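Phosphoserine aminotransferase (Bacillus circulans, PDB 2C0R) catalyses the reversible, pyridoxal-phosphate-dependent transamination between glutamate and 3-phosphohydroxypyruvate that yields phosphoserine in serine biosynthesis, and a parallel step in pyridoxine biosynthesis. Local coordinates at residues A45-V50 against N238-F243. The protein carries 1 engineered substitution. Numbering follows the deposited sequence.
Sequences AVYEAV and NTPPSF. With PLP (pyridoxal-5'-phosphate), chain D.
Y47 reaches from helix 45-61 to the start of helix 242-257 and lays its ring obliquely against S242 and P240. With CG anti to the backbone N (chi1 169°), the ring is carried off its helix toward the loop 238-241. The two CE carbons meet different partners. CE1 touches S242 CB at 3.3 Å, while CE2 lies 3.8 Å from P240 CG. The phenol end passes alongside the proline, OH to P240 CG 3.7 Å. No hydrogen bond crosses between the helix and this loop; Y47 OH bonds instead to H51 ND1, one turn on. P241, centre of an inverse gamma turn, is the N-cap of helix 242-257. Just before the two prolines, the loop grips the phosphate of PLP. T239 OG1 and T239 N both bond to PLP O2P, at 2.7 and 2.9 Å. N238 ND2 donates to PLP O3P at 2.9 Å, nearly straight (163°). S78, T153 and Q196 of the second subunit bind the same cofactor, so the site is shared across the dimer. Replacing Y47 by an alanine is likely to open a gap beside P240 and S242 and leave H51 without its phenol partner. Only packing joins the segments; polar bonds hold the phosphate.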
ATOM      1  N   ALA A  45       8.215 -16.936  -9.329  1.00 14.36           N
ATOM      2  CA  ALA A  45       7.404 -18.028  -8.788  1.00 13.87           C
ATOM      3  C   ALA A  45       7.365 -18.055  -7.271  1.00 12.81           C
ATOM      4  O   ALA A  45       6.375 -18.520  -6.699  1.00 14.77           O
ATOM      5  CB  ALA A  45       7.895 -19.401  -9.267  1.00 18.94           C
ATOM      6  N   VAL A  46       8.404 -17.610  -6.586  1.00 12.44           N
ATOM      7  CA  VAL A  46       8.391 -17.623  -5.107  1.00 12.87           C
ATOM      8  C   VAL A  46       7.351 -16.654  -4.570  1.00 11.60           C
ATOM      9  O   VAL A  46       6.531 -17.063  -3.752  1.00 11.92           O
ATOM     10  CB  VAL A  46       9.783 -17.310  -4.556  1.00 14.12           C
ATOM     11  CG1 VAL A  46       9.749 -17.237  -3.030  1.00 13.80           C
ATOM     12  CG2 VAL A  46      10.811 -18.383  -4.991  1.00 14.76           C
ATOM     13  N   TYR A  47       7.379 -15.403  -5.028  1.00 10.97           N
ATOM     14  CA  TYR A  47       6.368 -14.492  -4.509  1.00 10.94           C
ATOM     15  C   TYR A  47       5.011 -14.958  -5.001  1.00 10.37           C
ATOM     16  O   TYR A  47       4.031 -14.901  -4.296  1.00 11.85           O
ATOM     17  CB  TYR A  47       6.738 -12.990  -4.856  1.00 11.82           C
ATOM     18  CG  TYR A  47       5.452 -12.233  -4.482  1.00 11.57           C
ATOM     19  CD1 TYR A  47       5.202 -11.970  -3.142  1.00 12.08           C
ATOM     20  CD2 TYR A  47       4.494 -11.808  -5.393  1.00 10.13           C
ATOM     21  CE1 TYR A  47       4.073 -11.307  -2.717  1.00 12.37           C
ATOM     22  CE2 TYR A  47       3.337 -11.182  -5.018  1.00 10.32           C
ATOM     23  CZ  TYR A  47       3.131 -10.924  -3.659  1.00 10.69           C
ATOM     24  OH  TYR A  47       2.012 -10.302  -3.216  1.00 11.58           O
ATOM     25  N   GLU A  48       4.864 -15.323  -6.273  1.00 12.02           N
ATOM     26  CA  GLU A  48       3.547 -15.662  -6.825  1.00 11.83           C
ATOM     27  C   GLU A  48       2.935 -16.789  -6.019  1.00 11.27           C
ATOM     28  O   GLU A  48       1.730 -16.837  -5.802  1.00 12.70           O
ATOM     29  CB  GLU A  48       3.663 -16.071  -8.310  1.00 12.82           C
ATOM     30  CG  GLU A  48       3.841 -14.851  -9.201  1.00 16.33           C
ATOM     31  CD  GLU A  48       4.119 -15.229 -10.635  1.00 17.00           C
ATOM     32  OE1 GLU A  48       4.611 -16.366 -10.832  1.00 19.67           O
ATOM     33  OE2 GLU A  48       3.855 -14.383 -11.483  1.00 18.08           O
ATOM     34  N   ALA A  49       3.761 -17.718  -5.534  1.00 13.69           N
ATOM     35  CA  ALA A  49       3.191 -18.791  -4.722  1.00 12.77           C
ATOM     36  C   ALA A  49       2.536 -18.240  -3.451  1.00 11.47           C
ATOM     37  O   ALA A  49       1.461 -18.685  -3.044  1.00 12.90           O
ATOM     38  CB  ALA A  49       4.266 -19.815  -4.342  1.00 13.68           C
ATOM     39  N   VAL A  50       3.195 -17.276  -2.804  1.00 11.05           N
ATOM     40  CA  VAL A  50       2.672 -16.688  -1.588  1.00 11.29           C
ATOM     41  C   VAL A  50       1.386 -15.926  -1.905  1.00 10.63           C
ATOM     42  O   VAL A  50       0.363 -16.020  -1.220  1.00 11.58           O
ATOM     43  CB  VAL A  50       3.707 -15.728  -0.949  1.00 12.84           C
ATOM     44  CG1 VAL A  50       3.096 -14.854   0.119  1.00 16.33           C
ATOM     45  CG2 VAL A  50       4.891 -16.553  -0.424  1.00 15.10           C
ATOM     46  N   ASN A 238       0.100  -4.112 -11.491  1.00 11.61           N
ATOM     47  CA  ASN A 238       1.279  -3.370 -11.042  1.00 11.85           C
ATOM     48  C   ASN A 238       1.878  -4.048  -9.812  1.00 11.22           C
ATOM     49  O   ASN A 238       1.458  -5.145  -9.440  1.00 11.66           O
ATOM     50  CB  ASN A 238       1.006  -1.898 -10.792  1.00 11.34           C
ATOM     51  CG  ASN A 238       0.293  -1.630  -9.508  1.00 11.70           C
ATOM     52  OD1 ASN A 238      -0.462  -2.438  -8.987  1.00 13.12           O
ATOM     53  ND2 ASN A 238       0.555  -0.415  -8.978  1.00 12.29           N
ATOM     54  N   THR A 239       2.863  -3.379  -9.230  1.00 10.53           N
ATOM     55  CA  THR A 239       3.560  -4.051  -8.129  1.00 11.35           C
ATOM     56  C   THR A 239       2.622  -4.136  -6.927  1.00 11.64           C
ATOM     57  O   THR A 239       2.178  -3.103  -6.447  1.00 11.74           O
ATOM     58  CB  THR A 239       4.870  -3.323  -7.778  1.00 12.72           C
ATOM     59  OG1 THR A 239       5.561  -3.086  -9.024  1.00 12.05           O
ATOM     60  CG2 THR A 239       5.674  -4.229  -6.880  1.00 13.43           C
ATOM     61  N   PRO A 240       2.306  -5.316  -6.401  1.00 11.14           N
ATOM     62  CA  PRO A 240       1.435  -5.386  -5.226  1.00 11.97           C
ATOM     63  C   PRO A 240       2.186  -5.042  -3.940  1.00 12.18           C
ATOM     64  O   PRO A 240       3.418  -4.926  -3.943  1.00 12.51           O
ATOM     65  CB  PRO A 240       1.045  -6.876  -5.250  1.00 12.50           C
ATOM     66  CG  PRO A 240       2.320  -7.557  -5.720  1.00 12.20           C
ATOM     67  CD  PRO A 240       2.729  -6.649  -6.842  1.00 13.33           C
ATOM     68  N   PRO A 241       1.467  -4.885  -2.839  1.00 12.58           N
ATOM     69  CA  PRO A 241       2.069  -4.731  -1.500  1.00 11.28           C
ATOM     70  C   PRO A 241       2.571  -6.083  -0.991  1.00 12.22           C
ATOM     71  O   PRO A 241       1.911  -6.743  -0.188  1.00 12.71           O
ATOM     72  CB  PRO A 241       0.912  -4.153  -0.681  1.00 12.93           C
ATOM     73  CG  PRO A 241      -0.312  -4.708  -1.340  1.00 12.30           C
ATOM     74  CD  PRO A 241      -0.015  -4.764  -2.827  1.00 13.36           C
ATOM     75  N   SER A 242       3.727  -6.453  -1.528  1.00 13.28           N
ATOM     76  CA  SER A 242       4.105  -7.862  -1.443  1.00 14.22           C
ATOM     77  C   SER A 242       4.389  -8.257   0.006  1.00 14.24           C
ATOM     78  O   SER A 242       3.995  -9.355   0.395  1.00 13.43           O
ATOM     79  CB  SER A 242       5.256  -8.196  -2.385  1.00 17.82           C
ATOM     80  OG  SER A 242       6.251  -7.240  -2.291  1.00 25.31           O
ATOM     81  N   PHE A 243       5.003  -7.430   0.818  1.00 13.59           N
ATOM     82  CA  PHE A 243       5.258  -7.838   2.217  1.00 13.02           C
ATOM     83  C   PHE A 243       3.941  -7.921   2.969  1.00 13.49           C
ATOM     84  O   PHE A 243       3.764  -8.814   3.779  1.00 12.81           O
ATOM     85  CB  PHE A 243       6.236  -6.907   2.926  1.00 15.76           C
ATOM     86  CG  PHE A 243       6.659  -7.433   4.282  1.00 14.69           C
ATOM     87  CD1 PHE A 243       7.508  -8.530   4.358  1.00 18.20           C
ATOM     88  CD2 PHE A 243       6.225  -6.840   5.453  1.00 16.57           C
ATOM     89  CE1 PHE A 243       7.961  -9.071   5.509  1.00 19.80           C
ATOM     90  CE2 PHE A 243       6.667  -7.431   6.629  1.00 17.22           C
ATOM     91  CZ  PHE A 243       7.474  -8.538   6.686  1.00 17.46           C
TER
HETATM   92  N1  PLP D 363       7.167   3.991 -13.602  1.00 11.32           N
HETATM   93  C2  PLP D 363       8.430   3.489 -13.695  1.00 11.44           C
HETATM   94  C2A PLP D 363       9.563   4.327 -14.243  1.00 15.43           C
HETATM   95  C3  PLP D 363       8.647   2.205 -13.206  1.00 12.07           C
HETATM   96  O3  PLP D 363       9.921   1.755 -13.284  1.00 15.52           O
HETATM   97  C4  PLP D 363       7.647   1.482 -12.593  1.00 13.62           C
HETATM   98  C4A PLP D 363       7.812   0.058 -12.012  1.00 17.85           C
HETATM   99  C5  PLP D 363       6.389   2.014 -12.571  1.00 12.37           C
HETATM  100  C6  PLP D 363       6.164   3.283 -13.037  1.00 11.34           C
HETATM  101  C5A PLP D 363       5.180   1.228 -12.058  1.00 12.34           C
HETATM  102  O4P PLP D 363       5.181   1.202 -10.618  1.00 11.66           O
HETATM  103  P   PLP D 363       4.074   0.462  -9.770  1.00 11.65           P
HETATM  104  O1P PLP D 363       4.367   0.815  -8.341  1.00 12.51           O
HETATM  105  O2P PLP D 363       4.226  -1.006 -10.090  1.00 12.06           O
HETATM  106  O3P PLP D 363       2.750   1.000 -10.241  1.00 11.88           O